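Local atomic coordinates of 33-36 kDa outer membrane protein (Acinetobacter baumannii, PDB entry 6GIE), a protein that forms a beta-barrel porin in the outer membrane and probably lets small solutes through. Residues 48-53 against 74-79. Numbering follows the deposited sequence.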
loop_
_atom_site.group_PDB
_atom_site.type_symbol
_atom_site.label_atom_id
_atom_site.label_comp_id
_atom_site.label_asym_id
_atom_site.label_seq_id
_atom_site.Cartn_x
_atom_site.Cartn_y
_atom_site.Cartn_z
ATOM N N GLN A 48 4.572 -11.434 0.175
ATOM C CA GLN A 48 5.470 -10.511 -0.456
ATOM C C GLN A 48 6.676 -10.282 0.378
ATOM O O GLN A 48 6.653 -10.375 1.618
ATOM C CB GLN A 48 4.827 -9.142 -0.892
ATOM C CG GLN A 48 4.174 -8.344 0.148
ATOM C CD GLN A 48 3.496 -7.019 -0.345
ATOM O OE1 GLN A 48 3.988 -6.291 -1.210
ATOM N NE2 GLN A 48 2.408 -6.684 0.304
ATOM N N GLY A 49 7.753 -9.996 -0.341
ATOM C CA GLY A 49 9.043 -9.768 0.290
ATOM C C GLY A 49 9.584 -8.433 -0.137
ATOM O O GLY A 49 9.527 -8.116 -1.291
ATOM N N THR A 50 10.120 -7.667 0.795
ATOM C CA THR A 50 10.765 -6.429 0.454
ATOM C C THR A 50 12.229 -6.279 0.953
ATOM O O THR A 50 12.564 -6.549 2.097
ATOM C CB THR A 50 9.865 -5.240 0.919
ATOM O OG1 THR A 50 8.564 -5.468 0.401
ATOM C CG2 THR A 50 10.373 -3.931 0.315
ATOM N N TYR A 51 13.079 -5.825 0.066
ATOM C CA TYR A 51 14.454 -5.489 0.426
ATOM C C TYR A 51 14.702 -3.975 0.293
ATOM O O TYR A 51 14.642 -3.425 -0.775
ATOM C CB TYR A 51 15.413 -6.240 -0.480
ATOM C CG TYR A 51 16.855 -5.823 -0.255
ATOM C CD1 TYR A 51 17.462 -6.068 0.946
ATOM C CD2 TYR A 51 17.599 -5.182 -1.245
ATOM C CE1 TYR A 51 18.764 -5.686 1.186
ATOM C CE2 TYR A 51 18.918 -4.811 -1.004
ATOM C CZ TYR A 51 19.477 -5.061 0.232
ATOM O OH TYR A 51 20.776 -4.733 0.546
ATOM N N TYR A 52 15.042 -3.340 1.398
ATOM C CA TYR A 52 15.346 -1.919 1.423
ATOM C C TYR A 52 16.826 -1.767 1.235
ATOM O O TYR A 52 17.638 -2.541 1.796
ATOM C CB TYR A 52 14.851 -1.280 2.722
ATOM C CG TYR A 52 13.345 -1.443 2.889
ATOM C CD1 TYR A 52 12.496 -0.508 2.393
ATOM C CD2 TYR A 52 12.792 -2.534 3.540
ATOM C CE1 TYR A 52 11.128 -0.632 2.449
ATOM C CE2 TYR A 52 11.392 -2.648 3.681
ATOM C CZ TYR A 52 10.558 -1.666 3.115
ATOM O OH TYR A 52 9.168 -1.685 3.193
ATOM N N PHE A 53 17.198 -0.804 0.391
ATOM C CA PHE A 53 18.618 -0.689 0.024
ATOM C C PHE A 53 19.374 -0.142 1.202
ATOM O O PHE A 53 20.532 -0.316 1.307
ATOM C CB PHE A 53 18.805 0.251 -1.157
ATOM C CG PHE A 53 18.087 -0.173 -2.410
ATOM C CD1 PHE A 53 17.566 -1.456 -2.578
ATOM C CD2 PHE A 53 17.983 0.718 -3.468
ATOM C CE1 PHE A 53 16.928 -1.825 -3.755
ATOM C CE2 PHE A 53 17.337 0.358 -4.624
ATOM C CZ PHE A 53 16.826 -0.902 -4.780
ATOM N N ASN A 74 13.818 0.569 -2.507
ATOM C CA ASN A 74 13.673 -0.827 -2.398
ATOM C C ASN A 74 13.163 -1.556 -3.663
ATOM O O ASN A 74 12.632 -0.965 -4.645
ATOM C CB ASN A 74 12.645 -1.114 -1.270
ATOM C CG ASN A 74 11.248 -0.714 -1.646
ATOM O OD1 ASN A 74 10.543 -1.504 -2.260
ATOM N ND2 ASN A 74 10.815 0.521 -1.266
ATOM N N VAL A 75 13.254 -2.877 -3.577
ATOM C CA VAL A 75 12.605 -3.715 -4.511
ATOM C C VAL A 75 11.851 -4.737 -3.715
ATOM O O VAL A 75 12.275 -5.133 -2.604
ATOM C CB VAL A 75 13.615 -4.463 -5.400
ATOM C CG1 VAL A 75 14.568 -5.331 -4.578
ATOM C CG2 VAL A 75 12.906 -5.375 -6.401
ATOM N N SER A 76 10.799 -5.229 -4.360
ATOM C CA SER A 76 9.813 -6.026 -3.765
ATOM C C SER A 76 9.391 -7.108 -4.723
ATOM O O SER A 76 9.374 -6.884 -5.917
ATOM C CB SER A 76 8.626 -5.127 -3.401
ATOM O OG SER A 76 7.987 -5.762 -2.357
ATOM N N VAL A 77 9.075 -8.308 -4.193
ATOM C CA VAL A 77 8.484 -9.320 -4.998
ATOM C C VAL A 77 7.216 -9.816 -4.316
ATOM O O VAL A 77 7.100 -9.765 -3.103
ATOM C CB VAL A 77 9.474 -10.455 -5.220
ATOM C CG1 VAL A 77 10.662 -9.964 -6.129
ATOM C CG2 VAL A 77 9.920 -11.075 -3.885
ATOM N N ALA A 78 6.252 -10.304 -5.086
ATOM C CA ALA A 78 5.025 -10.782 -4.500
ATOM C C ALA A 78 4.474 -11.938 -5.299
ATOM O O ALA A 78 4.767 -12.083 -6.470
ATOM C CB ALA A 78 3.963 -9.617 -4.371
ATOM N N TYR A 79 3.662 -12.734 -4.622
ATOM C CA TYR A 79 2.850 -13.783 -5.205
ATOM C C TYR A 79 1.397 -13.705 -4.662
ATOM O O TYR A 79 1.180 -13.449 -3.467
ATOM C CB TYR A 79 3.475 -15.150 -4.863
ATOM C CG TYR A 79 2.613 -16.332 -5.183
ATOM C CD1 TYR A 79 2.190 -16.577 -6.490
ATOM C CD2 TYR A 79 2.233 -17.237 -4.180
ATOM C CE1 TYR A 79 1.424 -17.694 -6.793
ATOM C CE2 TYR A 79 1.454 -18.338 -4.472
ATOM C CZ TYR A 79 1.055 -18.565 -5.782
ATOM O OH TYR A 79 0.289 -19.666 -6.089
#
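Thr50 holds OG1 beside its own backbone N (chi1 -52°), and Ser76 OG lies roughly opposite its backbone N (chi1 -154°), next to the carbonyl carbon; with those torsions the two hydroxyls meet across a non-hydrogen-bonded pair, where Thr50 OG1 and Ser76 OG share a hydrogen bond of 2.8 Å. The same Thr50 rotamer leaves CG2 3.5 Å from Asn74 OD1 and above one face of the Tyr52 ring, near its rim. Asn74 and Tyr52 lie side by side and point the same way, with amide and ring planes 57° apart and Tyr52 CD1 3.7 Å from Asn74 CB. The amide's ND2 is held by Ala72 O and Glu102, which fixes the flat group. At the other end Gln48 CB rests 3.6 Å from Ala78 CB. The opposite face carries Tyr51, Val75 and Val77, with Tyr51 CB 4.3 Å from Val75 CG1. Where the chain turns a corner, Phe53 lays a ring face over the Asn74 backbone, a CH-pi contact with Asn74 CA 4.0 Å from the ring centroid. Between the two faces, Gly49 pairs with Val77 and Tyr51 with Val75 through two backbone bonds each; the longest is Val75 N to Tyr51 O, 3.2 Å. Strands 22-35 and 94-105 continue the pairing on either side. Polar Gln48, Thr50, Asn74 and Ser76 probably look into the barrel and Tyr51, Val75 and Val77 lie on its outer surface, as in porin barrel walls.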